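Local coordinates for protein DNA polymerase (Bacillus phage phi29, PDB 2PY5) that replicates the phage genome by protein-primed, strand-displacing DNA synthesis with high processivity and fidelity, and removes nucleotides with a 3'-5' exonuclease, at residues L123-F128 against E175-Q180. The protein carries 2 engineered substitutions. Residues are numbered along the deposited sequence; the frame is centred on the assembly and turned at random.
With nucleotides of chain A.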
loop_
_atom_site.group_PDB
_atom_site.type_symbol
_atom_site.label_atom_id
_atom_site.label_comp_id
_atom_site.label_asym_id
_atom_site.label_seq_id
_atom_site.Cartn_x
_atom_site.Cartn_y
_atom_site.Cartn_z
ATOM N N LEU F 123 4.358 10.542 3.594
ATOM C CA LEU F 123 4.086 9.092 3.467
ATOM C C LEU F 123 3.433 8.745 2.125
ATOM O O LEU F 123 3.573 7.608 1.608
ATOM C CB LEU F 123 3.224 8.580 4.625
ATOM C CG LEU F 123 3.047 7.069 4.739
ATOM C CD1 LEU F 123 4.342 6.325 4.949
ATOM C CD2 LEU F 123 2.068 6.761 5.882
ATOM N N LYS F 124 2.722 9.713 1.532
ATOM C CA LYS F 124 2.085 9.482 0.225
ATOM C C LYS F 124 3.128 9.506 -0.901
ATOM O O LYS F 124 2.929 8.904 -1.958
ATOM C CB LYS F 124 0.990 10.529 -0.021
ATOM C CG LYS F 124 -0.160 10.496 1.007
ATOM C CD LYS F 124 -1.061 9.303 0.830
ATOM C CE LYS F 124 -2.190 9.310 1.851
ATOM N NZ LYS F 124 -1.708 9.122 3.241
ATOM N N LYS F 125 4.211 10.244 -0.661
ATOM C CA LYS F 125 5.346 10.336 -1.580
ATOM C C LYS F 125 6.328 9.165 -1.428
ATOM O O LYS F 125 6.836 8.643 -2.418
ATOM C CB LYS F 125 6.077 11.646 -1.306
ATOM C CG LYS F 125 5.274 12.885 -1.649
ATOM C CD LYS F 125 5.746 13.550 -2.907
ATOM C CE LYS F 125 5.768 12.600 -4.090
ATOM N NZ LYS F 125 6.076 13.244 -5.397
ATOM N N LEU F 126 6.575 8.784 -0.178
ATOM C CA LEU F 126 7.573 7.818 0.229
ATOM C C LEU F 126 6.874 6.836 1.180
ATOM O O LEU F 126 6.899 7.009 2.394
ATOM C CB LEU F 126 8.739 8.551 0.914
ATOM C CG LEU F 126 9.479 9.575 0.031
ATOM C CD1 LEU F 126 10.310 10.533 0.924
ATOM C CD2 LEU F 126 10.347 8.873 -1.014
ATOM N N PRO F 127 6.194 5.818 0.611
ATOM C CA PRO F 127 5.311 4.950 1.411
ATOM C C PRO F 127 6.033 3.879 2.257
ATOM O O PRO F 127 5.820 2.676 2.082
ATOM C CB PRO F 127 4.398 4.341 0.345
ATOM C CG PRO F 127 5.301 4.231 -0.857
ATOM C CD PRO F 127 6.102 5.504 -0.830
ATOM N N PHE F 128 6.883 4.339 3.175
ATOM C CA PHE F 128 7.666 3.471 4.060
ATOM C C PHE F 128 7.883 4.225 5.343
ATOM O O PHE F 128 7.834 5.445 5.330
ATOM C CB PHE F 128 9.035 3.137 3.453
ATOM C CG PHE F 128 9.001 2.854 1.985
ATOM C CD1 PHE F 128 9.238 3.870 1.070
ATOM C CD2 PHE F 128 8.735 1.585 1.535
ATOM C CE1 PHE F 128 9.205 3.603 -0.306
ATOM C CE2 PHE F 128 8.704 1.301 0.168
ATOM C CZ PHE F 128 8.936 2.323 -0.743
ATOM N N GLU F 175 16.034 14.934 2.985
ATOM C CA GLU F 175 16.990 14.383 2.024
ATOM C C GLU F 175 16.288 13.514 0.978
ATOM O O GLU F 175 16.594 13.589 -0.213
ATOM C CB GLU F 175 18.081 13.589 2.741
ATOM C CG GLU F 175 19.039 14.486 3.569
ATOM C CD GLU F 175 20.062 13.709 4.392
ATOM O OE1 GLU F 175 19.882 12.489 4.596
ATOM O OE2 GLU F 175 21.058 14.325 4.830
ATOM N N ALA F 176 15.367 12.676 1.439
ATOM C CA ALA F 176 14.664 11.755 0.544
ATOM C C ALA F 176 13.744 12.520 -0.406
ATOM O O ALA F 176 13.725 12.235 -1.601
ATOM C CB ALA F 176 13.875 10.704 1.334
ATOM N N LEU F 177 12.998 13.490 0.122
ATOM C CA LEU F 177 12.113 14.281 -0.735
ATOM C C LEU F 177 12.887 15.100 -1.758
ATOM O O LEU F 177 12.469 15.201 -2.907
ATOM C CB LEU F 177 11.224 15.204 0.073
ATOM C CG LEU F 177 10.117 14.525 0.855
ATOM C CD1 LEU F 177 9.426 15.544 1.725
ATOM C CD2 LEU F 177 9.111 13.869 -0.104
ATOM N N LEU F 178 14.020 15.667 -1.358
ATOM C CA LEU F 178 14.809 16.446 -2.311
ATOM C C LEU F 178 15.294 15.573 -3.485
ATOM O O LEU F 178 15.212 15.977 -4.659
ATOM C CB LEU F 178 15.981 17.146 -1.616
ATOM C CG LEU F 178 16.774 18.082 -2.535
ATOM C CD1 LEU F 178 15.875 19.146 -3.112
ATOM C CD2 LEU F 178 17.925 18.693 -1.788
ATOM N N ILE F 179 15.797 14.372 -3.189
ATOM C CA ILE F 179 16.197 13.444 -4.233
ATOM C C ILE F 179 15.017 13.127 -5.164
ATOM O O ILE F 179 15.171 13.148 -6.372
ATOM C CB ILE F 179 16.792 12.138 -3.643
ATOM C CG1 ILE F 179 18.114 12.428 -2.914
ATOM C CG2 ILE F 179 17.018 11.120 -4.715
ATOM C CD1 ILE F 179 18.479 11.365 -1.880
ATOM N N GLN F 180 13.853 12.843 -4.586
ATOM C CA GLN F 180 12.639 12.563 -5.363
ATOM C C GLN F 180 12.265 13.742 -6.284
ATOM O O GLN F 180 12.060 13.563 -7.478
ATOM C CB GLN F 180 11.518 12.225 -4.407
ATOM C CG GLN F 180 10.273 11.652 -5.056
ATOM C CD GLN F 180 9.326 11.129 -4.028
ATOM O OE1 GLN F 180 9.238 11.659 -2.931
ATOM N NE2 GLN F 180 8.612 10.071 -4.379
ATOM P P DT A 5 4.171 0.909 7.450
ATOM O OP1 DT A 5 4.411 1.006 5.991
ATOM O OP2 DT A 5 4.744 -0.202 8.231
ATOM O "O5'" DT A 5 4.657 2.296 8.118
ATOM C "C5'" DT A 5 4.446 3.516 7.462
ATOM C "C4'" DT A 5 3.940 4.534 8.443
ATOM O "O4'" DT A 5 2.612 4.154 8.818
ATOM C "C3'" DT A 5 4.701 4.623 9.752
ATOM O "O3'" DT A 5 5.711 5.582 9.608
ATOM C "C2'" DT A 5 3.650 5.064 10.758
ATOM C "C1'" DT A 5 2.351 4.610 10.123
ATOM N N1 DT A 5 1.704 3.474 10.786
ATOM C C2 DT A 5 0.412 3.641 11.193
ATOM O O2 DT A 5 -0.203 4.697 11.065
ATOM N N3 DT A 5 -0.114 2.539 11.796
ATOM C C4 DT A 5 0.503 1.314 11.988
ATOM O O4 DT A 5 -0.082 0.396 12.547
ATOM C C5 DT A 5 1.856 1.201 11.522
ATOM C C7 DT A 5 2.619 -0.073 11.689
ATOM C C6 DT A 5 2.399 2.281 10.942
#
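Gln-180, on helix 160-182, illustrates how one side-chain amide can bind a backbone carbonyl of a neighbouring segment, its NE2 donating to the backbone O of Lys-125 on the short helical segment 122-125 of the exonuclease domain. The bond is 3.0 Å from NE2 to O and almost straight (172°), yet the nitrogen stands above the carbonyl plane, 46° out of it, while that oxygen lies nearly within the amide plane of Gln-180. An extended chain, with CG anti to the backbone N (chi1 -169°), carries the amide across. Its OE1 finds no polar partner, being buried against carbons, 3.6 Å from both Lys-125 CB and Leu-126 CD2. Next to the amide, Leu-126 pushes CD1 between Ala-176 CB at 3.6 Å and Leu-177 CD2 at 3.7 Å, with Ile-133 of helix 130-136 adding to this apolar patch. The bent chain of Lys-125 passes the amide and brings NZ to a salt bridge with Asp-193 and to the carbonyls of Leu-185 and Arg-187. Two residues earlier, Leu-123, essential for exonucleolysis, meets the single-stranded DNA, its CD1 resting 3.8 Å from C5' of nucleotide DT5 of chain A.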